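Local coordinates for protein-arginine-phosphatase (Bacillus subtilis subsp. subtilis, PDB 4KK3) that removes phosphate specifically from phosphoarginine residues of many proteins, counteracting the arginine kinase McsB and restoring DNA binding by the repressor CtsR, at residues A47-H59 with F120-D132. Sequence-based numbering, arbitrary orientation.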
ATOM      1  N   ALA A  47       5.721 -11.316  -4.595  1.00 25.78           N
ATOM      2  CA  ALA A  47       4.930 -11.334  -3.376  1.00 20.30           C
ATOM      3  C   ALA A  47       5.223 -12.662  -2.701  1.00 22.90           C
ATOM      4  O   ALA A  47       5.525 -13.639  -3.381  1.00 24.58           O
ATOM      5  CB  ALA A  47       3.449 -11.208  -3.705  1.00 22.03           C
ATOM      6  N   THR A  48       5.175 -12.697  -1.376  1.00 23.40           N
ATOM      7  CA  THR A  48       5.464 -13.929  -0.653  1.00 23.49           C
ATOM      8  C   THR A  48       4.322 -14.904  -0.872  1.00 23.67           C
ATOM      9  O   THR A  48       3.203 -14.487  -1.128  1.00 21.77           O
ATOM     10  CB  THR A  48       5.595 -13.696   0.850  1.00 29.11           C
ATOM     11  OG1 THR A  48       4.346 -13.225   1.361  1.00 30.80           O
ATOM     12  CG2 THR A  48       6.694 -12.675   1.136  1.00 30.41           C
ATOM     13  N   PRO A  49       4.604 -16.201  -0.756  1.00 28.33           N
ATOM     14  CA  PRO A  49       3.544 -17.189  -0.981  1.00 24.11           C
ATOM     15  C   PRO A  49       2.314 -16.962  -0.109  1.00 22.32           C
ATOM     16  O   PRO A  49       1.197 -17.083  -0.602  1.00 22.31           O
ATOM     17  CB  PRO A  49       4.223 -18.508  -0.611  1.00 26.04           C
ATOM     18  CG  PRO A  49       5.658 -18.273  -0.918  1.00 30.08           C
ATOM     19  CD  PRO A  49       5.917 -16.834  -0.549  1.00 28.40           C
ATOM     20  N   HIS A  50       2.511 -16.615   1.160  1.00 23.99           N
ATOM     21  CA  HIS A  50       1.384 -16.393   2.060  1.00 20.13           C
ATOM     22  C   HIS A  50       0.518 -15.204   1.645  1.00 17.35           C
ATOM     23  O   HIS A  50      -0.701 -15.238   1.824  1.00 21.05           O
ATOM     24  CB  HIS A  50       1.857 -16.187   3.497  1.00 26.21           C
ATOM     25  CG  HIS A  50       2.288 -17.445   4.185  1.00 28.72           C
ATOM     26  ND1 HIS A  50       2.017 -18.702   3.689  1.00 30.91           N
ATOM     27  CD2 HIS A  50       2.963 -17.636   5.344  1.00 30.58           C
ATOM     28  CE1 HIS A  50       2.515 -19.613   4.508  1.00 33.12           C
ATOM     29  NE2 HIS A  50       3.095 -18.992   5.518  1.00 34.63           N
ATOM     30  N   ALA A  51       1.150 -14.151   1.125  1.00 18.66           N
ATOM     31  CA  ALA A  51       0.411 -12.970   0.669  1.00 17.98           C
ATOM     32  C   ALA A  51      -0.442 -13.362  -0.541  1.00 19.15           C
ATOM     33  O   ALA A  51      -1.629 -12.992  -0.653  1.00 19.11           O
ATOM     34  CB  ALA A  51       1.372 -11.838   0.307  1.00 18.65           C
ATOM     35  N   VAL A  52       0.174 -14.119  -1.436  1.00 18.87           N
ATOM     36  CA  VAL A  52      -0.533 -14.631  -2.610  1.00 18.48           C
ATOM     37  C   VAL A  52      -1.723 -15.504  -2.215  1.00 22.07           C
ATOM     38  O   VAL A  52      -2.837 -15.350  -2.748  1.00 19.10           O
ATOM     39  CB  VAL A  52       0.413 -15.408  -3.547  1.00 21.04           C
ATOM     40  CG1 VAL A  52      -0.385 -16.193  -4.595  1.00 22.24           C
ATOM     41  CG2 VAL A  52       1.372 -14.449  -4.223  1.00 24.46           C
ATOM     42  N   GLU A  53      -1.491 -16.419  -1.281  1.00 20.87           N
ATOM     43  CA  GLU A  53      -2.540 -17.330  -0.831  1.00 23.32           C
ATOM     44  C   GLU A  53      -3.670 -16.563  -0.127  1.00 23.34           C
ATOM     45  O   GLU A  53      -4.848 -16.845  -0.331  1.00 22.21           O
ATOM     46  CB  GLU A  53      -1.950 -18.428   0.077  1.00 22.02           C
ATOM     47  CG  GLU A  53      -3.001 -19.270   0.799  1.00 29.73           C
ATOM     48  CD  GLU A  53      -2.399 -20.419   1.596  1.00 43.61           C
ATOM     49  OE1 GLU A  53      -1.156 -20.467   1.746  1.00 48.26           O
ATOM     50  OE2 GLU A  53      -3.172 -21.281   2.071  1.00 47.12           O
ATOM     51  N   ALA A  54      -3.306 -15.569   0.679  1.00 19.82           N
ATOM     52  CA  ALA A  54      -4.298 -14.772   1.389  1.00 16.58           C
ATOM     53  C   ALA A  54      -5.255 -14.062   0.429  1.00 17.55           C
ATOM     54  O   ALA A  54      -6.462 -14.005   0.669  1.00 19.12           O
ATOM     55  CB  ALA A  54      -3.598 -13.747   2.298  1.00 18.99           C
ATOM     56  N   LEU A  55      -4.725 -13.545  -0.675  1.00 16.20           N
ATOM     57  CA  LEU A  55      -5.574 -12.851  -1.637  1.00 15.08           C
ATOM     58  C   LEU A  55      -6.314 -13.857  -2.514  1.00 16.61           C
ATOM     59  O   LEU A  55      -7.454 -13.613  -2.903  1.00 17.67           O
ATOM     60  CB  LEU A  55      -4.777 -11.897  -2.514  1.00 16.13           C
ATOM     61  CG  LEU A  55      -4.139 -10.708  -1.777  1.00 25.84           C
ATOM     62  CD1 LEU A  55      -3.975  -9.486  -2.673  1.00 24.50           C
ATOM     63  CD2 LEU A  55      -4.855 -10.346  -0.480  1.00 26.11           C
ATOM     64  N   PHE A  56      -5.658 -14.974  -2.809  1.00 17.10           N
ATOM     65  CA  PHE A  56      -6.246 -16.019  -3.648  1.00 19.34           C
ATOM     66  C   PHE A  56      -7.558 -16.534  -3.036  1.00 19.16           C
ATOM     67  O   PHE A  56      -8.543 -16.812  -3.747  1.00 22.11           O
ATOM     68  CB  PHE A  56      -5.218 -17.148  -3.823  1.00 19.64           C
ATOM     69  CG  PHE A  56      -5.658 -18.246  -4.771  1.00 25.22           C
ATOM     70  CD1 PHE A  56      -5.480 -18.114  -6.137  1.00 26.21           C
ATOM     71  CD2 PHE A  56      -6.204 -19.414  -4.281  1.00 24.90           C
ATOM     72  CE1 PHE A  56      -5.871 -19.138  -7.009  1.00 25.78           C
ATOM     73  CE2 PHE A  56      -6.595 -20.435  -5.141  1.00 30.05           C
ATOM     74  CZ  PHE A  56      -6.418 -20.289  -6.503  1.00 28.70           C
ATOM     75  N   GLU A  57      -7.579 -16.622  -1.707  1.00 24.75           N
ATOM     76  CA  GLU A  57      -8.771 -17.011  -0.960  1.00 24.40           C
ATOM     77  C   GLU A  57      -9.976 -16.102  -1.248  1.00 26.09           C
ATOM     78  O   GLU A  57     -11.123 -16.560  -1.267  1.00 29.52           O
ATOM     79  CB  GLU A  57      -8.468 -17.049   0.543  1.00 29.76           C
ATOM     80  CG  GLU A  57      -9.694 -17.003   1.442  1.00 42.29           C
ATOM     81  CD  GLU A  57      -9.328 -17.044   2.908  1.00 51.87           C
ATOM     82  OE1 GLU A  57      -8.247 -17.573   3.218  1.00 50.71           O
ATOM     83  OE2 GLU A  57     -10.108 -16.545   3.748  1.00 58.22           O
ATOM     84  N   LYS A  58      -9.702 -14.828  -1.501  1.00 21.79           N
ATOM     85  CA  LYS A  58     -10.732 -13.848  -1.816  1.00 25.47           C
ATOM     86  C   LYS A  58     -10.867 -13.608  -3.317  1.00 26.03           C
ATOM     87  O   LYS A  58     -11.445 -12.603  -3.741  1.00 25.19           O
ATOM     88  CB  LYS A  58     -10.415 -12.519  -1.119  1.00 25.70           C
ATOM     89  CG  LYS A  58     -10.308 -12.638   0.388  1.00 33.60           C
ATOM     90  CD  LYS A  58     -11.685 -12.744   1.021  1.00 42.02           C
ATOM     91  CE  LYS A  58     -11.620 -12.481   2.515  1.00 48.98           C
ATOM     92  NZ  LYS A  58     -12.970 -12.410   3.129  1.00 54.94           N
ATOM     93  N   HIS A  59     -10.336 -14.538  -4.108  1.00 23.82           N
ATOM     94  CA  HIS A  59     -10.417 -14.489  -5.565  1.00 21.67           C
ATOM     95  C   HIS A  59      -9.743 -13.271  -6.180  1.00 23.56           C
ATOM     96  O   HIS A  59     -10.210 -12.728  -7.174  1.00 25.54           O
ATOM     97  CB  HIS A  59     -11.879 -14.617  -6.040  1.00 22.58           C
ATOM     98  CG  HIS A  59     -12.571 -15.824  -5.492  1.00 28.42           C
ATOM     99  ND1 HIS A  59     -12.727 -16.981  -6.220  1.00 33.26           N
ATOM    100  CD2 HIS A  59     -13.122 -16.062  -4.279  1.00 31.54           C
ATOM    101  CE1 HIS A  59     -13.361 -17.880  -5.485  1.00 38.30           C
ATOM    102  NE2 HIS A  59     -13.610 -17.349  -4.304  1.00 32.15           N
ATOM    103  N   PHE A 120       5.583 -10.412   7.600  1.00 21.80           N
ATOM    104  CA  PHE A 120       6.605 -11.302   7.052  1.00 23.57           C
ATOM    105  C   PHE A 120       7.136 -12.281   8.098  1.00 33.62           C
ATOM    106  O   PHE A 120       7.380 -11.906   9.242  1.00 35.65           O
ATOM    107  CB  PHE A 120       7.767 -10.523   6.425  1.00 28.31           C
ATOM    108  CG  PHE A 120       8.806 -11.408   5.799  1.00 24.19           C
ATOM    109  CD1 PHE A 120       9.933 -11.795   6.510  1.00 25.00           C
ATOM    110  CD2 PHE A 120       8.641 -11.880   4.508  1.00 30.23           C
ATOM    111  CE1 PHE A 120      10.877 -12.634   5.938  1.00 29.49           C
ATOM    112  CE2 PHE A 120       9.582 -12.720   3.928  1.00 33.06           C
ATOM    113  CZ  PHE A 120      10.707 -13.091   4.648  1.00 30.40           C
ATOM    114  N   GLY A 121       7.296 -13.538   7.694  1.00 32.97           N
ATOM    115  CA  GLY A 121       7.761 -14.573   8.598  1.00 36.57           C
ATOM    116  C   GLY A 121       6.640 -15.181   9.422  1.00 39.89           C
ATOM    117  O   GLY A 121       6.854 -16.159  10.137  1.00 40.80           O
ATOM    118  N   GLY A 122       5.440 -14.613   9.313  1.00 33.81           N
ATOM    119  CA  GLY A 122       4.303 -15.097  10.074  1.00 28.50           C
ATOM    120  C   GLY A 122       3.542 -16.197   9.355  1.00 28.15           C
ATOM    121  O   GLY A 122       3.800 -16.482   8.186  1.00 28.65           O
ATOM    122  N   SER A 123       2.604 -16.818  10.061  1.00 30.27           N
ATOM    123  CA  SER A 123       1.813 -17.908   9.492  1.00 30.15           C
ATOM    124  C   SER A 123       0.809 -17.350   8.507  1.00 27.59           C
ATOM    125  O   SER A 123       0.632 -16.139   8.416  1.00 25.90           O
ATOM    126  CB  SER A 123       1.065 -18.652  10.590  1.00 37.87           C
ATOM    127  OG  SER A 123       0.049 -17.832  11.136  1.00 39.48           O
ATOM    128  N   ILE A 124       0.134 -18.238   7.783  1.00 26.33           N
ATOM    129  CA  ILE A 124      -0.914 -17.819   6.861  1.00 26.90           C
ATOM    130  C   ILE A 124      -1.996 -17.043   7.616  1.00 25.87           C
ATOM    131  O   ILE A 124      -2.592 -16.116   7.080  1.00 26.89           O
ATOM    132  CB  ILE A 124      -1.517 -19.034   6.098  1.00 32.19           C
ATOM    133  CG1 ILE A 124      -2.471 -18.578   4.991  1.00 31.17           C
ATOM    134  CG2 ILE A 124      -2.216 -20.010   7.056  1.00 33.58           C
ATOM    135  CD1 ILE A 124      -1.820 -17.695   3.941  1.00 30.80           C
ATOM    136  N   ASP A 125      -2.232 -17.401   8.875  1.00 26.52           N
ATOM    137  CA  ASP A 125      -3.243 -16.700   9.656  1.00 24.50           C
ATOM    138  C   ASP A 125      -2.850 -15.264   9.993  1.00 25.28           C
ATOM    139  O   ASP A 125      -3.714 -14.384  10.037  1.00 25.55           O
ATOM    140  CB  ASP A 125      -3.615 -17.487  10.903  1.00 29.18           C
ATOM    141  CG  ASP A 125      -4.167 -18.854  10.568  1.00 34.53           C
ATOM    142  OD1 ASP A 125      -5.256 -18.928   9.958  1.00 41.97           O
ATOM    143  OD2 ASP A 125      -3.501 -19.851  10.904  1.00 42.52           O
ATOM    144  N   ILE A 126      -1.560 -15.025  10.220  1.00 25.26           N
ATOM    145  CA  ILE A 126      -1.063 -13.655  10.403  1.00 25.34           C
ATOM    146  C   ILE A 126      -1.326 -12.827   9.143  1.00 24.51           C
ATOM    147  O   ILE A 126      -1.825 -11.697   9.212  1.00 21.64           O
ATOM    148  CB  ILE A 126       0.449 -13.625  10.713  1.00 24.40           C
ATOM    149  CG1 ILE A 126       0.731 -14.241  12.082  1.00 35.25           C
ATOM    150  CG2 ILE A 126       0.984 -12.185  10.693  1.00 23.23           C
ATOM    151  CD1 ILE A 126       0.186 -13.426  13.238  1.00 37.96           C
ATOM    152  N   TYR A 127      -1.000 -13.401   7.988  1.00 23.70           N
ATOM    153  CA  TYR A 127      -1.245 -12.734   6.710  1.00 19.97           C
ATOM    154  C   TYR A 127      -2.719 -12.458   6.457  1.00 19.94           C
ATOM    155  O   TYR A 127      -3.069 -11.408   5.929  1.00 21.52           O
ATOM    156  CB  TYR A 127      -0.698 -13.552   5.550  1.00 19.73           C
ATOM    157  CG  TYR A 127       0.763 -13.341   5.277  1.00 21.98           C
ATOM    158  CD1 TYR A 127       1.721 -13.947   6.068  1.00 23.26           C
ATOM    159  CD2 TYR A 127       1.188 -12.549   4.215  1.00 20.33           C
ATOM    160  CE1 TYR A 127       3.058 -13.766   5.822  1.00 26.87           C
ATOM    161  CE2 TYR A 127       2.536 -12.370   3.955  1.00 23.86           C
ATOM    162  CZ  TYR A 127       3.460 -12.976   4.765  1.00 27.55           C
ATOM    163  OH  TYR A 127       4.802 -12.805   4.521  1.00 37.65           O
ATOM    164  N   LYS A 128      -3.585 -13.398   6.815  1.00 22.43           N
ATOM    165  CA  LYS A 128      -5.006 -13.197   6.569  1.00 21.77           C
ATOM    166  C   LYS A 128      -5.541 -12.071   7.447  1.00 26.19           C
ATOM    167  O   LYS A 128      -6.422 -11.326   7.032  1.00 21.49           O
ATOM    168  CB  LYS A 128      -5.808 -14.491   6.742  1.00 24.06           C
ATOM    169  CG  LYS A 128      -5.488 -15.524   5.684  1.00 23.55           C
ATOM    170  CD  LYS A 128      -6.359 -16.763   5.864  1.00 33.79           C
ATOM    171  CE  LYS A 128      -5.869 -17.921   5.026  1.00 39.65           C
ATOM    172  NZ  LYS A 128      -6.859 -19.045   5.006  1.00 45.87           N
ATOM    173  N   GLN A 129      -4.985 -11.935   8.649  1.00 25.70           N
ATOM    174  CA  GLN A 129      -5.333 -10.825   9.531  1.00 24.04           C
ATOM    175  C   GLN A 129      -4.877  -9.488   8.942  1.00 20.80           C
ATOM    176  O   GLN A 129      -5.611  -8.508   8.971  1.00 24.61           O
ATOM    177  CB  GLN A 129      -4.736 -11.039  10.925  1.00 24.37           C
ATOM    178  CG  GLN A 129      -5.326 -12.244  11.661  1.00 38.70           C
ATOM    179  CD  GLN A 129      -4.669 -12.491  13.009  1.00 47.06           C
ATOM    180  OE1 GLN A 129      -3.787 -13.343  13.140  1.00 43.81           O
ATOM    181  NE2 GLN A 129      -5.100 -11.746  14.021  1.00 51.86           N
ATOM    182  N   THR A 130      -3.671  -9.465   8.388  1.00 20.21           N
ATOM    183  CA  THR A 130      -3.171  -8.280   7.693  1.00 17.74           C
ATOM    184  C   THR A 130      -4.067  -7.940   6.502  1.00 18.11           C
ATOM    185  O   THR A 130      -4.460  -6.788   6.296  1.00 18.33           O
ATOM    186  CB  THR A 130      -1.744  -8.497   7.201  1.00 19.06           C
ATOM    187  OG1 THR A 130      -0.895  -8.723   8.330  1.00 21.53           O
ATOM    188  CG2 THR A 130      -1.249  -7.271   6.443  1.00 20.42           C
ATOM    189  N   ARG A 131      -4.404  -8.963   5.727  1.00 19.07           N
ATOM    190  CA  ARG A 131      -5.314  -8.770   4.603  1.00 14.41           C
ATOM    191  C   ARG A 131      -6.620  -8.101   5.050  1.00 15.61           C
ATOM    192  O   ARG A 131      -7.077  -7.141   4.430  1.00 16.75           O
ATOM    193  CB  ARG A 131      -5.622 -10.117   3.936  1.00 16.05           C
ATOM    194  CG  ARG A 131      -6.640 -10.004   2.807  1.00 19.61           C
ATOM    195  CD  ARG A 131      -7.238 -11.377   2.486  1.00 19.07           C
ATOM    196  NE  ARG A 131      -8.124 -11.841   3.553  1.00 23.84           N
ATOM    197  CZ  ARG A 131      -8.431 -13.116   3.787  1.00 23.69           C
ATOM    198  NH1 ARG A 131      -7.919 -14.099   3.047  1.00 21.82           N
ATOM    199  NH2 ARG A 131      -9.241 -13.412   4.790  1.00 26.39           N
ATOM    200  N   ASP A 132      -7.227  -8.623   6.114  1.00 18.66           N
ATOM    201  CA  ASP A 132      -8.505  -8.104   6.598  1.00 20.27           C
ATOM    202  C   ASP A 132      -8.378  -6.680   7.127  1.00 19.71           C
ATOM    203  O   ASP A 132      -9.265  -5.853   6.931  1.00 22.73           O
ATOM    204  CB  ASP A 132      -9.087  -9.013   7.681  1.00 25.97           C
ATOM    205  CG  ASP A 132      -9.570 -10.347   7.124  1.00 33.27           C
ATOM    206  OD1 ASP A 132      -9.668 -10.469   5.886  1.00 30.30           O
ATOM    207  OD2 ASP A 132      -9.857 -11.268   7.919  1.00 36.48           O
TER
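Helices 49-56 and 124-132 meet closely at Ala54 and Lys128, their short axes approaching to 9.0 Å and crossing at -57°, with His50 set against Ile124 one turn earlier. At the N-terminal end the Tyr127 ring lies across the first turn of helix 49-56. His50 CB sits over the centre of its face, 3.4 Å from the ring centroid, in a CH-pi contact, and the imidazole turns its edge toward the same ring in an offset edge-to-face pair with planes at 73°. Thr48, the N-cap, gives a weak hydrogen bond from OG1 to Tyr127 OH (3.2 Å). Ile124 CG1, anti to the backbone N (chi1 -172°), carries CD1 up to His50 O and the Glu53 carboxylate.

Farther along, Arg131 NH1 donates to Ala54 O at 2.8 Å, nearly in the guanidinium plane, while Lys58 CE covers one face. Glu57 OE1 is met on its syn side by Lys128 NZ in a salt bridge (2.7 Å), and OE2 forms a longer one with Arg131 NH1 (3.4 Å) and only a weak bond with NH2. Arg131 also grips Asp132 OD1 through NE and NH2. With an alanine here in place of the arginine, Ala54 O would probably lose its side-chain donor, and Glu57 and Asp132 the charge between them.

Behind this interface, Met16 of helix 13-28 packs on Ala51 and Leu55, and Tyr127 and Thr48 touch Cys12 of the P-loop, the phosphate-binding loop between strand 2-7 and helix 13-28, which places the helix pair beside the active site.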